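Local atomic coordinates of N5-Carboxyaminoimidazole ribonucleotide synthetase (Staphylococcus aureus subsp. aureus, PDB entry 3ORQ), a protein that catalyses the ATP-dependent conversion of 5-aminoimidazole ribonucleotide and bicarbonate to N5-carboxyaminoimidazole ribonucleotide. Residues G12-I17 with G35-V40; V76-F81 with I98-Q103; K193-T198 with F210-N215; G252-E257 with N269-R274. All coordinates share one frame; numbering follows the deposited sequence.

All four contacts are largely buried. Contact 4 lies nearest the centre of the chain (about 6 Å between centres) and contact 1 farthest (about 22 Å), with Gly12 and Lys37 exposed. Contact 1 pairs two strands of the parallel preATP-grasp sheet; contact 2 sets a loop against its outer strand 76-79. They meet where strands 14-18 and 76-79 adjoin at Gly16. Contact 1 is mostly backbone bonding and aliphatic packing; contact 2 is more polar and holds three waters. Contacts 3 and 4 are antiparallel hairpins of the large ATP-grasp sheet. Both reach ADP, contact 3 at the ribose and contact 4 at the phosphates and magnesium. Tyr79 of contact 2 packs on Pro273 of contact 4.

Contact 1 of 4, residues G12-I17 with G35-V40; sequences GATIGI and GYKVVV
Backbone hydrogen bonds tie Ile15 and Ile17 to the neighbouring strand 37-40. Ile15 N gives a nearly straight bond to Lys37 O (2.9 Å, 174°). Ile15 O takes the N-H of Val39. Ile17 N then bonds to Val39 O at 2.9 Å. Lys37 N reaches Ala13 O, and Gly12 N adds a 2.7 Å bond to Gly35 O, before the two strands begin. This ladder is parallel and pairs Thr14 with Lys37 through to Ile17 with Val40. Gly35 has positive phi and ends the preceding helix in a Schellman motif.

Apolar contacts lie on both faces. On one, Ile15 CD1 rests against Tyr36 CB at 3.7 Å. Ile15 CG1 lies beside its own backbone N (chi1 -61°), and the extended chain carries CD1 over to the tyrosine. Ile17 CD1 meets Val38 CG1 at 4.1 Å. Helix 22-33 covers this face through Met27, Ala28 and Ala31. On the other face, Thr14 CG2 touches Val39 CG2 at 3.8 Å, and the methylenes of Lys37 run past Thr14 OG1.

The Tyr36 ring has Ala13 O at its edge, near its plane, and its OH bonds to Leu9 O.

Strand 14-18, helix 22-33 and strand 37-42 form a beta-alpha-beta unit, the opening element of a Rossmann-like preATP-grasp domain.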
# COMPACT_ATOMS: atom_id res chain seq x y z
N GLY A 12 10.61 -12.42 6.85
CA GLY A 12 11.49 -13.42 6.24
C GLY A 12 10.80 -14.76 6.11
O GLY A 12 11.19 -15.58 5.28
N ALA A 13 9.73 -14.99 6.90
CA ALA A 13 9.01 -16.25 6.77
C ALA A 13 8.14 -16.19 5.51
O ALA A 13 7.95 -15.11 4.91
CB ALA A 13 8.17 -16.49 7.97
N THR A 14 7.62 -17.35 5.10
CA THR A 14 6.82 -17.46 3.90
C THR A 14 5.33 -17.71 4.15
O THR A 14 4.95 -18.62 4.88
CB THR A 14 7.36 -18.58 3.02
OG1 THR A 14 8.75 -18.32 2.70
CG2 THR A 14 6.54 -18.65 1.73
N ILE A 15 4.50 -16.94 3.48
CA ILE A 15 3.07 -17.05 3.63
C ILE A 15 2.49 -17.65 2.38
O ILE A 15 2.75 -17.17 1.28
CB ILE A 15 2.44 -15.65 3.90
CG1 ILE A 15 3.01 -15.05 5.20
CG2 ILE A 15 0.92 -15.74 3.94
CD1 ILE A 15 2.44 -13.62 5.56
N GLY A 16 1.71 -18.70 2.54
CA GLY A 16 1.01 -19.33 1.43
C GLY A 16 -0.41 -18.81 1.31
O GLY A 16 -1.09 -18.61 2.32
N ILE A 17 -0.85 -18.54 0.07
CA ILE A 17 -2.20 -18.04 -0.19
C ILE A 17 -2.90 -18.93 -1.19
O ILE A 17 -2.47 -19.09 -2.33
CB ILE A 17 -2.23 -16.59 -0.76
CG1 ILE A 17 -1.59 -15.57 0.20
CG2 ILE A 17 -3.67 -16.14 -0.99
CD1 ILE A 17 -1.58 -14.12 -0.42
N GLY A 35 7.76 -7.56 4.71
CA GLY A 35 8.96 -8.41 4.61
C GLY A 35 8.73 -9.92 4.71
O GLY A 35 9.66 -10.66 5.03
N TYR A 36 7.50 -10.37 4.44
CA TYR A 36 7.19 -11.79 4.27
C TYR A 36 7.26 -12.17 2.78
O TYR A 36 6.96 -11.36 1.90
CB TYR A 36 5.78 -12.11 4.82
CG TYR A 36 5.72 -11.91 6.31
CD1 TYR A 36 6.20 -12.89 7.16
CD2 TYR A 36 5.25 -10.73 6.87
CE1 TYR A 36 6.20 -12.71 8.53
CE2 TYR A 36 5.24 -10.54 8.25
CZ TYR A 36 5.75 -11.54 9.07
OH TYR A 36 5.76 -11.40 10.43
N LYS A 37 7.66 -13.40 2.51
CA LYS A 37 7.64 -13.89 1.16
C LYS A 37 6.27 -14.47 0.89
O LYS A 37 5.56 -14.85 1.82
CB LYS A 37 8.73 -14.93 0.94
CG LYS A 37 10.11 -14.41 1.28
CD LYS A 37 11.09 -15.59 1.24
CE LYS A 37 12.51 -15.15 1.59
NZ LYS A 37 12.99 -14.27 0.52
N VAL A 38 5.89 -14.53 -0.38
CA VAL A 38 4.54 -14.97 -0.70
C VAL A 38 4.57 -16.05 -1.76
O VAL A 38 5.14 -15.84 -2.83
CB VAL A 38 3.69 -13.81 -1.25
CG1 VAL A 38 2.33 -14.35 -1.75
CG2 VAL A 38 3.47 -12.72 -0.19
N VAL A 39 3.93 -17.19 -1.47
CA VAL A 39 3.65 -18.22 -2.48
C VAL A 39 2.14 -18.24 -2.73
O VAL A 39 1.35 -18.32 -1.79
CB VAL A 39 4.13 -19.61 -2.01
CG1 VAL A 39 3.76 -20.65 -3.01
CG2 VAL A 39 5.64 -19.60 -1.85
N VAL A 40 1.72 -18.18 -3.98
CA VAL A 40 0.30 -18.13 -4.22
C VAL A 40 -0.12 -19.30 -5.15
O VAL A 40 0.60 -19.67 -6.09
CB VAL A 40 -0.15 -16.74 -4.81
CG1 VAL A 40 0.57 -16.46 -6.15
CG2 VAL A 40 -1.66 -16.73 -5.05

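Contact 2 of 4, residues V76-F81 with I98-Q103; sequences VITYEF and IPQGYQ
Thr78 turns OG1 opposite its backbone N (chi1 -177°), which points the hydroxyl at Gln100. Gln100 sets CG beside its own N (chi1 -78°) and then runs extended, so its amide arrives beside Thr78 and over the ring of Tyr79. The hydroxyl Thr78 OG1 donates to Gln100 OE1 at 2.6 Å, with the donor tilted out of the amide carbonyl plane. Thr78 OG1 is also bonded to His294. The Gln100 amide lies almost flat on one face of the Tyr79 ring, the planes 11° apart, and NE2 is 3.5 Å from Tyr79 CZ.

Strand 76-79 is an outer strand of the parallel sheet in the preATP-grasp domain. Residues 98-103 form the loop between helices 86-95 and 103-109. A type I beta turn from Ile98 to Gly101 brings Gln100 back against the strand.

Three waters join the two segments. One donates to Ile77 O and to Gln100 OE1 and accepts from Gln100 N, so Gln100 OE1 takes protons from both this water and Thr78. A second water links Tyr79 OH (2.8 Å) with Gly101 O. The third accepts from Gln100 NE2 and donates to Tyr79 O. Together with the stacking, these bonds fix the rotation of the amide.

Beyond the polar cluster, Val76 CG2 packs on Pro99 CD at 3.7 Å. Ile77 CB meets Ile98 CG1 at 4.0 Å, and Leu92 and Cys93 of helix 86-95 back Ile98.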
# COMPACT_ATOMS: atom_id res chain seq x y z
N VAL A 76 3.17 -20.48 7.06
CA VAL A 76 1.75 -20.32 7.40
C VAL A 76 0.95 -20.34 6.13
O VAL A 76 1.42 -19.88 5.11
CB VAL A 76 1.47 -19.00 8.22
CG1 VAL A 76 1.75 -17.77 7.40
CG2 VAL A 76 0.06 -18.96 8.69
N ILE A 77 -0.26 -20.88 6.18
CA ILE A 77 -1.13 -20.87 4.97
C ILE A 77 -2.45 -20.19 5.30
O ILE A 77 -3.05 -20.47 6.34
CB ILE A 77 -1.37 -22.27 4.40
CG1 ILE A 77 -0.08 -22.89 3.87
CG2 ILE A 77 -2.38 -22.26 3.29
CD1 ILE A 77 -0.22 -24.36 3.70
N THR A 78 -2.86 -19.27 4.43
CA THR A 78 -4.17 -18.61 4.55
C THR A 78 -4.88 -18.76 3.22
O THR A 78 -4.34 -19.32 2.27
CB THR A 78 -4.05 -17.12 4.94
OG1 THR A 78 -5.36 -16.54 5.12
CG2 THR A 78 -3.25 -16.31 3.88
N TYR A 79 -6.12 -18.30 3.14
CA TYR A 79 -6.88 -18.51 1.93
C TYR A 79 -7.60 -17.24 1.66
O TYR A 79 -7.91 -16.47 2.58
CB TYR A 79 -7.89 -19.67 2.06
CG TYR A 79 -8.63 -19.71 3.37
CD1 TYR A 79 -9.72 -18.89 3.60
CD2 TYR A 79 -8.23 -20.58 4.38
CE1 TYR A 79 -10.38 -18.90 4.86
CE2 TYR A 79 -8.93 -20.63 5.63
CZ TYR A 79 -9.98 -19.78 5.84
OH TYR A 79 -10.63 -19.83 7.02
N GLU A 80 -7.91 -17.06 0.38
CA GLU A 80 -8.42 -15.83 -0.15
C GLU A 80 -9.90 -15.99 -0.50
O GLU A 80 -10.63 -15.01 -0.60
CB GLU A 80 -7.59 -15.46 -1.40
CG GLU A 80 -8.04 -14.25 -2.13
CD GLU A 80 -8.38 -14.46 -3.59
OE1 GLU A 80 -8.71 -13.47 -4.25
OE2 GLU A 80 -8.35 -15.59 -4.09
N PHE A 81 -10.37 -17.21 -0.69
CA PHE A 81 -11.78 -17.39 -1.04
C PHE A 81 -12.28 -18.74 -0.51
O PHE A 81 -11.52 -19.69 -0.38
CB PHE A 81 -11.94 -17.27 -2.58
CG PHE A 81 -13.23 -16.56 -3.04
CD1 PHE A 81 -13.29 -15.16 -3.10
CD2 PHE A 81 -14.35 -17.30 -3.48
CE1 PHE A 81 -14.47 -14.51 -3.56
CE2 PHE A 81 -15.53 -16.65 -3.94
CZ PHE A 81 -15.58 -15.26 -3.98
N ILE A 98 -1.91 -23.59 9.83
CA ILE A 98 -3.07 -22.85 9.32
C ILE A 98 -3.94 -22.46 10.53
O ILE A 98 -4.92 -23.14 10.85
CB ILE A 98 -3.91 -23.68 8.32
CG1 ILE A 98 -3.00 -24.44 7.31
CG2 ILE A 98 -4.97 -22.79 7.55
CD1 ILE A 98 -3.78 -25.15 6.15
N PRO A 99 -3.59 -21.37 11.20
CA PRO A 99 -4.27 -21.00 12.42
C PRO A 99 -5.76 -20.75 12.17
O PRO A 99 -6.55 -20.84 13.10
CB PRO A 99 -3.57 -19.72 12.85
CG PRO A 99 -2.28 -19.71 12.14
CD PRO A 99 -2.50 -20.43 10.86
N GLN A 100 -6.13 -20.43 10.93
CA GLN A 100 -7.55 -20.27 10.57
C GLN A 100 -8.38 -21.55 10.66
O GLN A 100 -9.62 -21.48 10.76
CB GLN A 100 -7.66 -19.68 9.15
CG GLN A 100 -7.42 -18.20 9.09
CD GLN A 100 -7.34 -17.72 7.65
OE1 GLN A 100 -6.40 -18.05 6.92
NE2 GLN A 100 -8.35 -16.97 7.22
N GLY A 101 -7.73 -22.72 10.65
CA GLY A 101 -8.48 -24.00 10.84
C GLY A 101 -9.35 -24.28 9.63
O GLY A 101 -9.15 -23.66 8.56
N TYR A 102 -10.27 -25.23 9.74
CA TYR A 102 -11.15 -25.59 8.62
C TYR A 102 -12.63 -25.39 8.99
O TYR A 102 -13.50 -25.46 8.13
CB TYR A 102 -10.92 -27.05 8.17
CG TYR A 102 -11.31 -28.04 9.25
CD1 TYR A 102 -10.44 -28.29 10.33
CD2 TYR A 102 -12.56 -28.67 9.24
CE1 TYR A 102 -10.78 -29.17 11.34
CE2 TYR A 102 -12.91 -29.56 10.26
CZ TYR A 102 -12.02 -29.80 11.31
OH TYR A 102 -12.34 -30.67 12.33
N GLN A 103 -12.91 -25.11 10.25
CA GLN A 103 -14.30 -25.00 10.71
C GLN A 103 -15.01 -23.83 10.03
O GLN A 103 -16.16 -23.96 9.61
CB GLN A 103 -14.37 -24.86 12.24
CG GLN A 103 -15.79 -24.79 12.78
CD GLN A 103 -15.86 -24.23 14.20
OE1 GLN A 103 -15.05 -23.39 14.57
NE2 GLN A 103 -16.87 -24.65 14.97
O HOH W 1 -4.58 -19.54 8.35
O HOH W 2 -11.61 -22.24 8.17
O HOH W 3 -9.25 -15.64 4.89

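Contact 3 of 4, residues K193-T198 with F210-N215; sequences KEVSLT and FPLQEN. With ADP (adenosine-5'-diphosphate), chain D.
Leu197 and Leu212 meet at about a right angle, with their CD1 methyls 3.9 Å apart. Leu212 CD1 also lies 4.1 Å from Val195 CG2, whose side chain it crosses at a slant. Helix 234-245 lies against this cluster, touching Leu197 and Leu212.

At one end, the bent Lys193 chain passes the carboxylate of Glu214. The aliphatic part makes the nearer approach, and Lys193 NZ to Glu214 OE1 is a long salt bridge at 3.7 Å. Arg230 gives the same oxygen a second positive partner. This sharing probably stabilises the carboxylate as an anion.

At the other end, Phe210 turns a ring edge to Thr198 O, in the plane of the ring. Thr198 CG2 packs on Phe210 CD1 at 3.9 Å. The same carbonyl accepts from Phe210 N.

Ser196 faces the same way as Gln213 and Asn215. Its OG is bonded to Ser278, and Gln213 CG packs close beside it. The backbones of Ser196 and Gln213 exchange bonds, Ser196 N to Gln213 O (3.0 Å) and Gln213 N to Ser196 O (3.1 Å). A water accepts from Thr198 N and donates to Pro211 O, bridging the two backbones between the direct bonds of Ser196 and Thr198.

Glu194 extends away from the hairpin, its chain straight beyond CG (chi2 -178°). Each carboxylate oxygen takes one ribose hydroxyl: ADP O2' donates to Glu194 OE1 at 2.6 Å and ADP O3' to Glu194 OE2 at 2.5 Å. The hairpin belongs to the large antiparallel sheet of the ATP-grasp domain, and through Glu194 it contributes to the ribose side of the nucleotide site.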
# COMPACT_ATOMS: atom_id res chain seq x y z
N LYS A 193 -31.42 -0.21 5.26
CA LYS A 193 -29.98 -0.09 5.11
C LYS A 193 -29.32 -1.45 5.26
O LYS A 193 -29.80 -2.31 6.00
CB LYS A 193 -29.42 0.88 6.16
CG LYS A 193 -29.65 2.36 5.89
CD LYS A 193 -28.34 3.03 5.54
CE LYS A 193 -28.26 4.43 6.12
NZ LYS A 193 -29.12 5.45 5.45
N GLU A 194 -28.22 -1.65 4.54
CA GLU A 194 -27.30 -2.76 4.83
C GLU A 194 -25.98 -2.27 5.37
O GLU A 194 -25.42 -1.27 4.88
CB GLU A 194 -27.06 -3.60 3.59
CG GLU A 194 -28.31 -4.29 3.08
CD GLU A 194 -28.03 -5.14 1.91
OE1 GLU A 194 -28.49 -4.78 0.82
OE2 GLU A 194 -27.32 -6.15 2.05
N VAL A 195 -25.47 -2.95 6.38
CA VAL A 195 -24.17 -2.61 6.92
C VAL A 195 -23.34 -3.87 7.07
O VAL A 195 -23.87 -4.99 6.99
CB VAL A 195 -24.23 -1.88 8.32
CG1 VAL A 195 -25.03 -0.61 8.20
CG2 VAL A 195 -24.78 -2.80 9.41
N SER A 196 -22.05 -3.67 7.30
CA SER A 196 -21.16 -4.80 7.60
C SER A 196 -20.10 -4.35 8.57
O SER A 196 -19.83 -3.16 8.74
CB SER A 196 -20.51 -5.35 6.32
OG SER A 196 -19.55 -4.45 5.78
N LEU A 197 -19.51 -5.33 9.25
CA LEU A 197 -18.52 -5.09 10.28
C LEU A 197 -17.34 -6.00 9.94
O LEU A 197 -17.45 -7.23 9.90
CB LEU A 197 -19.10 -5.46 11.64
CG LEU A 197 -18.28 -5.03 12.84
CD1 LEU A 197 -18.14 -3.51 12.91
CD2 LEU A 197 -18.90 -5.56 14.11
N THR A 198 -16.22 -5.39 9.62
CA THR A 198 -15.00 -6.14 9.33
C THR A 198 -14.19 -6.29 10.64
O THR A 198 -14.11 -5.34 11.42
CB THR A 198 -14.26 -5.47 8.21
OG1 THR A 198 -15.06 -5.59 7.01
CG2 THR A 198 -12.86 -6.12 8.01
N PHE A 210 -12.92 -2.81 12.65
CA PHE A 210 -12.90 -1.67 11.77
C PHE A 210 -14.19 -0.87 11.95
O PHE A 210 -15.17 -1.38 12.49
CB PHE A 210 -12.75 -2.16 10.30
CG PHE A 210 -11.34 -2.64 10.00
CD1 PHE A 210 -10.91 -3.88 10.46
CD2 PHE A 210 -10.43 -1.82 9.32
CE1 PHE A 210 -9.58 -4.30 10.23
CE2 PHE A 210 -9.09 -2.23 9.10
CZ PHE A 210 -8.67 -3.47 9.54
N PRO A 211 -14.20 0.40 11.51
CA PRO A 211 -15.44 1.20 11.52
C PRO A 211 -16.59 0.50 10.77
O PRO A 211 -16.37 -0.07 9.70
CB PRO A 211 -15.05 2.49 10.77
CG PRO A 211 -13.49 2.38 10.49
CD PRO A 211 -12.99 1.24 11.31
N LEU A 212 -17.80 0.58 11.31
CA LEU A 212 -19.00 0.06 10.65
C LEU A 212 -19.14 0.69 9.28
O LEU A 212 -18.92 1.88 9.10
CB LEU A 212 -20.22 0.36 11.49
CG LEU A 212 -21.47 -0.42 11.12
CD1 LEU A 212 -21.39 -1.95 11.48
CD2 LEU A 212 -22.75 0.30 11.71
N GLN A 213 -19.46 -0.13 8.29
CA GLN A 213 -19.52 0.36 6.94
C GLN A 213 -20.92 0.16 6.37
O GLN A 213 -21.62 -0.79 6.73
CB GLN A 213 -18.41 -0.27 6.06
CG GLN A 213 -18.17 -1.74 6.20
CD GLN A 213 -16.77 -2.12 6.70
OE1 GLN A 213 -15.96 -1.29 7.12
NE2 GLN A 213 -16.51 -3.41 6.68
N GLU A 214 -21.34 1.10 5.53
CA GLU A 214 -22.69 1.10 4.99
C GLU A 214 -22.64 0.76 3.49
O GLU A 214 -21.88 1.35 2.72
CB GLU A 214 -23.34 2.47 5.20
CG GLU A 214 -24.63 2.63 4.47
CD GLU A 214 -25.17 4.06 4.46
OE1 GLU A 214 -26.06 4.33 3.61
OE2 GLU A 214 -24.71 4.89 5.28
N ASN A 215 -23.48 -0.17 3.08
CA ASN A 215 -23.35 -0.85 1.81
C ASN A 215 -24.63 -0.79 0.97
O ASN A 215 -25.72 -1.28 1.38
CB ASN A 215 -22.94 -2.32 2.04
CG ASN A 215 -21.62 -2.44 2.79
OD1 ASN A 215 -20.71 -1.63 2.59
ND2 ASN A 215 -21.49 -3.47 3.62
PB ADP D . -24.48 -13.09 -2.06
O1B ADP D . -23.92 -14.10 -1.08
O2B ADP D . -23.99 -11.67 -2.00
O3B ADP D . -24.50 -13.65 -3.46
PA ADP D . -26.65 -12.41 -0.36
O1A ADP D . -27.40 -13.53 0.32
O2A ADP D . -25.59 -11.68 0.42
O3A ADP D . -26.05 -12.97 -1.75
O5' ADP D . -27.67 -11.31 -0.92
C5' ADP D . -27.26 -10.30 -1.82
C4' ADP D . -28.20 -9.12 -1.69
O4' ADP D . -29.57 -9.51 -1.97
C3' ADP D . -28.22 -8.51 -0.28
O3' ADP D . -27.20 -7.52 -0.06
C2' ADP D . -29.61 -7.90 -0.21
O2' ADP D . -29.59 -6.57 -0.67
C1' ADP D . -30.47 -8.78 -1.12
N9 ADP D . -31.11 -9.74 -0.19
C8 ADP D . -30.65 -10.97 0.10
N7 ADP D . -31.43 -11.60 1.02
C5 ADP D . -32.43 -10.73 1.29
C6 ADP D . -33.63 -10.77 2.17
N6 ADP D . -33.87 -11.87 2.93
N1 ADP D . -34.42 -9.67 2.19
C2 ADP D . -34.16 -8.57 1.45
N3 ADP D . -33.09 -8.46 0.62
C4 ADP D . -32.22 -9.50 0.51
O HOH W 4 -16.27 -2.69 10.04

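Contact 4 of 4, residues G252-E257 with N269-R274; sequences GTFTVE and NEIAPR. With MG (magnesium ion), chain C; ADP (adenosine-5'-diphosphate), chain D.
Glu257 and Glu270 lie side by side and point the same way, and both bind the magnesium ion. Glu270 CG lies between its N and carbonyl carbon (chi1 72°). Both chains run extended beyond CG. Their carboxylate planes are 54° apart. Glu257 OE1 reaches magnesium at 2.5 Å and Glu270 OE2 at 2.2 Å; Glu257 OE2 sits farther from the metal, at 2.8 Å. ADP O2A is a further ligand. The metal probably offsets the repulsion between these close oxygens. His276 bonds to Glu257 OE2, which would steady that carboxylate.

Asn269 swings CG opposite its backbone N (chi1 174°). This brings ND2 up beside two of the metal ligands, donating to ADP O2A (3.1 Å) and weakly to Glu257 OE1. Asn269 and Glu270 both face Glu257 in a classic beta bulge, and both neighbours reach the one site. Asn269 N bonds to Glu257 O at 2.8 Å.

Further along, Thr255 and Ala272 exchange two backbone hydrogen bonds. The guanidinium of Arg274 lays one face over Ala272 CB, and its NE forms a salt bridge with Glu82. Ile271 CG2 lies 4.1 Å from both Phe254 CD2 and Val256 CG2.

Helix 234-245 covers this apolar group, with helix 103-109 touching Ile271 and Pro273. Strand 266-272 is the sheet's outermost here, and strand 191-201 flanks strand 252-261 on its other side.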
# COMPACT_ATOMS: atom_id res chain seq x y z
N GLY A 252 -7.43 -14.13 11.65
CA GLY A 252 -7.31 -13.19 10.54
C GLY A 252 -8.59 -12.36 10.37
O GLY A 252 -9.43 -12.27 11.27
N THR A 253 -8.77 -11.78 9.20
CA THR A 253 -9.92 -10.91 8.98
C THR A 253 -11.14 -11.71 8.52
O THR A 253 -11.02 -12.61 7.67
CB THR A 253 -9.53 -9.81 7.96
OG1 THR A 253 -8.58 -8.96 8.63
CG2 THR A 253 -10.74 -8.98 7.49
N PHE A 254 -12.30 -11.39 9.08
CA PHE A 254 -13.58 -11.91 8.55
C PHE A 254 -14.58 -10.77 8.57
O PHE A 254 -14.34 -9.74 9.20
CB PHE A 254 -14.07 -13.13 9.34
CG PHE A 254 -14.34 -12.85 10.78
CD1 PHE A 254 -13.30 -12.75 11.70
CD2 PHE A 254 -15.63 -12.66 11.22
CE1 PHE A 254 -13.54 -12.46 13.05
CE2 PHE A 254 -15.89 -12.37 12.59
CZ PHE A 254 -14.83 -12.27 13.50
N THR A 255 -15.67 -10.92 7.84
CA THR A 255 -16.66 -9.85 7.75
C THR A 255 -18.08 -10.39 7.93
O THR A 255 -18.46 -11.38 7.34
CB THR A 255 -16.57 -9.13 6.37
OG1 THR A 255 -15.24 -8.66 6.16
CG2 THR A 255 -17.56 -7.94 6.29
N VAL A 256 -18.87 -9.71 8.76
CA VAL A 256 -20.27 -10.06 8.98
C VAL A 256 -21.12 -9.01 8.28
O VAL A 256 -20.96 -7.81 8.54
CB VAL A 256 -20.59 -10.08 10.49
CG1 VAL A 256 -22.08 -10.51 10.79
CG2 VAL A 256 -19.63 -10.95 11.25
N GLU A 257 -22.01 -9.47 7.39
CA GLU A 257 -23.01 -8.63 6.72
C GLU A 257 -24.33 -8.65 7.46
O GLU A 257 -24.80 -9.71 7.83
CB GLU A 257 -23.29 -9.16 5.32
CG GLU A 257 -22.19 -8.96 4.32
CD GLU A 257 -22.58 -9.41 2.93
OE1 GLU A 257 -23.80 -9.61 2.63
OE2 GLU A 257 -21.68 -9.58 2.10
N ASN A 269 -27.04 -11.34 8.18
CA ASN A 269 -27.23 -11.99 6.89
C ASN A 269 -26.28 -13.15 6.62
O ASN A 269 -26.69 -14.29 6.47
CB ASN A 269 -27.13 -10.98 5.74
CG ASN A 269 -27.18 -11.66 4.33
OD1 ASN A 269 -27.82 -12.70 4.14
ND2 ASN A 269 -26.46 -11.07 3.36
N GLU A 270 -24.99 -12.85 6.52
CA GLU A 270 -24.00 -13.87 6.20
C GLU A 270 -22.61 -13.47 6.70
O GLU A 270 -22.37 -12.29 6.99
CB GLU A 270 -23.98 -14.13 4.68
CG GLU A 270 -23.34 -13.01 3.82
CD GLU A 270 -23.56 -13.16 2.30
OE1 GLU A 270 -24.27 -14.13 1.87
OE2 GLU A 270 -23.05 -12.29 1.53
N ILE A 271 -21.70 -14.44 6.78
CA ILE A 271 -20.32 -14.18 7.19
C ILE A 271 -19.31 -14.67 6.12
O ILE A 271 -19.41 -15.81 5.63
CB ILE A 271 -19.99 -14.86 8.51
CG1 ILE A 271 -21.12 -14.71 9.52
CG2 ILE A 271 -18.64 -14.33 9.08
CD1 ILE A 271 -20.86 -15.51 10.83
N ALA A 272 -18.35 -13.79 5.78
CA ALA A 272 -17.24 -14.09 4.88
C ALA A 272 -15.99 -14.27 5.73
O ALA A 272 -15.58 -13.34 6.43
CB ALA A 272 -17.05 -12.98 3.86
N PRO A 273 -15.39 -15.48 5.71
CA PRO A 273 -14.21 -15.79 6.52
C PRO A 273 -12.94 -15.28 5.80
O PRO A 273 -11.94 -16.02 5.61
CB PRO A 273 -14.25 -17.31 6.57
CG PRO A 273 -14.85 -17.69 5.18
CD PRO A 273 -15.81 -16.61 4.86
N ARG A 274 -12.99 -14.02 5.40
CA ARG A 274 -11.88 -13.43 4.65
C ARG A 274 -12.02 -11.93 4.70
O ARG A 274 -13.07 -11.43 5.13
CB ARG A 274 -11.91 -13.92 3.19
CG ARG A 274 -13.33 -13.86 2.61
CD ARG A 274 -13.39 -14.03 1.10
NE ARG A 274 -14.77 -14.04 0.67
CZ ARG A 274 -15.50 -12.96 0.44
NH1 ARG A 274 -14.95 -11.76 0.57
NH2 ARG A 274 -16.77 -13.06 0.05
MG MG C . -23.59 -10.55 0.32
PB ADP D . -24.48 -13.09 -2.06
O1B ADP D . -23.92 -14.10 -1.08
O2B ADP D . -23.99 -11.67 -2.00
O3B ADP D . -24.50 -13.65 -3.46
PA ADP D . -26.65 -12.41 -0.36
O1A ADP D . -27.40 -13.53 0.32
O2A ADP D . -25.59 -11.68 0.42
O3A ADP D . -26.05 -12.97 -1.75
O5' ADP D . -27.67 -11.31 -0.92
C5' ADP D . -27.26 -10.30 -1.82
C4' ADP D . -28.20 -9.12 -1.69
O4' ADP D . -29.57 -9.51 -1.97
C3' ADP D . -28.22 -8.51 -0.28
O3' ADP D . -27.20 -7.52 -0.06
C2' ADP D . -29.61 -7.90 -0.21
O2' ADP D . -29.59 -6.57 -0.67
C1' ADP D . -30.47 -8.78 -1.12
N9 ADP D . -31.11 -9.74 -0.19
C8 ADP D . -30.65 -10.97 0.10
N7 ADP D . -31.43 -11.60 1.02
C5 ADP D . -32.43 -10.73 1.29
C6 ADP D . -33.63 -10.77 2.17
N6 ADP D . -33.87 -11.87 2.93
N1 ADP D . -34.42 -9.67 2.19
C2 ADP D . -34.16 -8.57 1.45
N3 ADP D . -33.09 -8.46 0.62
C4 ADP D . -32.22 -9.50 0.51